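Local atomic coordinates of hyaluronoglucosaminidase (Apis mellifera, PDB entry 1FCQ), a protein that hydrolyses hyaluronan as a family 56 glycosidase of bee venom, of which it is a major allergen. Residues Tyr266-Gln271 with Leu314-Tyr319. Residues are numbered along the deposited sequence; the frame is centred on the assembly and turned at random.
Sequences YWYKYQ and LQFREY
Y268, between strand 261-267 of the (beta/alpha) barrel and the weakly bonded strand 269-270, turns its ring toward helix 310-328 and meets F316 and Y319, one helical turn apart on the same side of that helix. Its CB already heads for the helix, and a chi1 of 63°, with CG between the backbone N and the carbonyl carbon, lays one face of the ring against F316. F316 reaches it with one corner: CE1 sits over the centre of that face, 3.4 Å from Y268 CZ. The two planes are inclined by 39° with centroids 4.6 Å apart, an oblique pairing. Over the opposite face lies W267 NE1, offset toward the rim. Y319 CE2 touches Y268 CB at 3.8 Å and the near ring carbon CD1, the planes inclined at 37°, while the Y319 hydroxyl is hydrogen-bonded to the carbonyl of L278; the backbone of Y268 is also bonded to L278. Next in sequence, K269 runs alongside Y268. A water in plane at the edge of the F316 ring donates to Q315 OE1 at 2.7 Å and accepts weakly from K269 NZ. D277 takes K269 NZ on OD1, as a salt bridge, and Q315 NE2 on OD2, linking the two segments indirectly. No direct hydrogen bond crosses between 266-271 and 314-319; the direct contact, a buried aromatic cluster, probably rests mainly on dispersion and burial of the rings.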
loop_
_atom_site.group_PDB
_atom_site.type_symbol
_atom_site.label_atom_id
_atom_site.label_comp_id
_atom_site.label_asym_id
_atom_site.label_seq_id
_atom_site.Cartn_x
_atom_site.Cartn_y
_atom_site.Cartn_z
ATOM N N TYR A 266 -5.808 0.593 -6.521
ATOM C CA TYR A 266 -5.890 0.961 -7.933
ATOM C C TYR A 266 -5.862 2.473 -8.109
ATOM O O TYR A 266 -6.555 3.193 -7.405
ATOM C CB TYR A 266 -7.236 0.443 -8.448
ATOM C CG TYR A 266 -7.382 0.385 -9.948
ATOM C CD1 TYR A 266 -7.068 -0.752 -10.656
ATOM C CD2 TYR A 266 -7.847 1.502 -10.648
ATOM C CE1 TYR A 266 -7.184 -0.812 -12.045
ATOM C CE2 TYR A 266 -7.998 1.448 -12.020
ATOM C CZ TYR A 266 -7.667 0.303 -12.707
ATOM O OH TYR A 266 -7.799 0.285 -14.084
ATOM N N TRP A 267 -5.032 2.935 -9.053
ATOM C CA TRP A 267 -4.945 4.386 -9.254
ATOM C C TRP A 267 -5.476 4.708 -10.647
ATOM O O TRP A 267 -5.293 3.896 -11.548
ATOM C CB TRP A 267 -3.538 4.913 -9.084
ATOM C CG TRP A 267 -3.346 6.396 -8.960
ATOM C CD1 TRP A 267 -4.261 7.340 -8.600
ATOM C CD2 TRP A 267 -2.100 7.089 -9.128
ATOM N NE1 TRP A 267 -3.672 8.588 -8.560
ATOM C CE2 TRP A 267 -2.348 8.450 -8.860
ATOM C CE3 TRP A 267 -0.800 6.691 -9.468
ATOM C CZ2 TRP A 267 -1.348 9.419 -8.949
ATOM C CZ3 TRP A 267 0.192 7.655 -9.538
ATOM C CH2 TRP A 267 -0.091 9.009 -9.279
ATOM N N TYR A 268 -6.122 5.865 -10.767
ATOM C CA TYR A 268 -6.653 6.279 -12.071
ATOM C C TYR A 268 -5.645 7.087 -12.864
ATOM O O TYR A 268 -5.982 7.592 -13.945
ATOM C CB TYR A 268 -7.988 7.026 -11.902
ATOM C CG TYR A 268 -7.821 8.306 -11.105
ATOM C CD1 TYR A 268 -7.548 9.478 -11.804
ATOM C CD2 TYR A 268 -7.882 8.372 -9.731
ATOM C CE1 TYR A 268 -7.358 10.666 -11.127
ATOM C CE2 TYR A 268 -7.693 9.550 -9.035
ATOM C CZ TYR A 268 -7.420 10.707 -9.756
ATOM O OH TYR A 268 -7.223 11.903 -9.110
ATOM N N LYS A 269 -4.407 7.202 -12.403
ATOM C CA LYS A 269 -3.339 7.858 -13.138
ATOM C C LYS A 269 -2.246 6.823 -13.435
ATOM O O LYS A 269 -2.142 5.838 -12.700
ATOM C CB LYS A 269 -2.670 8.963 -12.317
ATOM C CG LYS A 269 -3.588 10.089 -11.872
ATOM C CD LYS A 269 -3.961 10.941 -13.084
ATOM C CE LYS A 269 -4.455 12.303 -12.614
ATOM N NZ LYS A 269 -4.919 13.110 -13.783
ATOM N N TYR A 270 -1.452 7.024 -14.473
ATOM C CA TYR A 270 -0.345 6.115 -14.781
ATOM C C TYR A 270 0.779 6.405 -13.807
ATOM O O TYR A 270 1.116 7.568 -13.555
ATOM C CB TYR A 270 0.143 6.280 -16.234
ATOM C CG TYR A 270 -0.910 5.766 -17.195
ATOM C CD1 TYR A 270 -1.780 6.636 -17.852
ATOM C CD2 TYR A 270 -1.064 4.404 -17.422
ATOM C CE1 TYR A 270 -2.743 6.160 -18.704
ATOM C CE2 TYR A 270 -2.033 3.917 -18.277
ATOM C CZ TYR A 270 -2.872 4.805 -18.934
ATOM O OH TYR A 270 -3.859 4.336 -19.763
ATOM N N GLN A 271 1.421 5.397 -13.231
ATOM C CA GLN A 271 2.484 5.616 -12.255
ATOM C C GLN A 271 3.688 6.350 -12.821
ATOM O O GLN A 271 4.332 7.117 -12.101
ATOM C CB GLN A 271 2.861 4.257 -11.661
ATOM C CG GLN A 271 3.790 4.280 -10.462
ATOM C CD GLN A 271 4.081 2.874 -9.966
ATOM O OE1 GLN A 271 3.356 2.329 -9.129
ATOM N NE2 GLN A 271 5.144 2.268 -10.488
ATOM N N LEU A 314 -13.277 19.753 -10.720
ATOM C CA LEU A 314 -14.198 19.587 -11.843
ATOM C C LEU A 314 -13.669 18.684 -12.946
ATOM O O LEU A 314 -14.459 17.924 -13.515
ATOM C CB LEU A 314 -14.555 20.950 -12.429
ATOM C CG LEU A 314 -15.331 21.892 -11.510
ATOM C CD1 LEU A 314 -15.318 23.318 -12.029
ATOM C CD2 LEU A 314 -16.757 21.371 -11.349
ATOM N N GLN A 315 -12.370 18.736 -13.229
ATOM C CA GLN A 315 -11.802 17.849 -14.244
ATOM C C GLN A 315 -11.863 16.388 -13.779
ATOM O O GLN A 315 -12.179 15.485 -14.565
ATOM C CB GLN A 315 -10.376 18.243 -14.612
ATOM C CG GLN A 315 -9.789 17.487 -15.790
ATOM C CD GLN A 315 -9.304 16.084 -15.502
ATOM O OE1 GLN A 315 -8.823 15.825 -14.399
ATOM N NE2 GLN A 315 -9.409 15.159 -16.446
ATOM N N PHE A 316 -11.575 16.166 -12.496
ATOM C CA PHE A 316 -11.645 14.794 -11.984
ATOM C C PHE A 316 -13.074 14.277 -12.003
ATOM O O PHE A 316 -13.329 13.132 -12.397
ATOM C CB PHE A 316 -11.019 14.681 -10.574
ATOM C CG PHE A 316 -11.231 13.258 -10.086
ATOM C CD1 PHE A 316 -10.603 12.212 -10.739
ATOM C CD2 PHE A 316 -12.084 12.999 -9.035
ATOM C CE1 PHE A 316 -10.801 10.904 -10.312
ATOM C CE2 PHE A 316 -12.290 11.694 -8.606
ATOM C CZ PHE A 316 -11.652 10.651 -9.251
ATOM N N ARG A 317 -14.034 15.130 -11.641
ATOM C CA ARG A 317 -15.441 14.763 -11.665
ATOM C C ARG A 317 -15.869 14.430 -13.092
ATOM O O ARG A 317 -16.571 13.471 -13.343
ATOM C CB ARG A 317 -16.308 15.877 -11.073
ATOM C CG ARG A 317 -17.737 15.416 -10.805
ATOM C CD ARG A 317 -18.517 16.410 -9.958
ATOM N NE ARG A 317 -19.737 15.856 -9.394
ATOM C CZ ARG A 317 -20.281 16.020 -8.199
ATOM N NH1 ARG A 317 -19.753 16.744 -7.222
ATOM N NH2 ARG A 317 -21.432 15.428 -7.887
ATOM N N GLU A 318 -15.377 15.190 -14.079
ATOM C CA GLU A 318 -15.678 14.886 -15.477
ATOM C C GLU A 318 -15.140 13.509 -15.846
ATOM O O GLU A 318 -15.824 12.685 -16.458
ATOM C CB GLU A 318 -15.014 15.951 -16.328
ATOM C CG GLU A 318 -15.374 16.078 -17.781
ATOM C CD GLU A 318 -14.799 17.384 -18.354
ATOM O OE1 GLU A 318 -13.751 17.263 -19.011
ATOM O OE2 GLU A 318 -15.385 18.459 -18.125
ATOM N N TYR A 319 -13.901 13.212 -15.425
ATOM C CA TYR A 319 -13.313 11.899 -15.724
ATOM C C TYR A 319 -14.110 10.789 -15.067
ATOM O O TYR A 319 -14.368 9.708 -15.625
ATOM C CB TYR A 319 -11.853 11.846 -15.267
ATOM C CG TYR A 319 -11.202 10.496 -15.476
ATOM C CD1 TYR A 319 -10.899 10.002 -16.733
ATOM C CD2 TYR A 319 -10.860 9.711 -14.372
ATOM C CE1 TYR A 319 -10.295 8.767 -16.906
ATOM C CE2 TYR A 319 -10.258 8.489 -14.537
ATOM C CZ TYR A 319 -9.985 8.006 -15.792
ATOM O OH TYR A 319 -9.364 6.792 -15.947
HETATM O O HOH W 1 -8.336 13.447 -13.296
#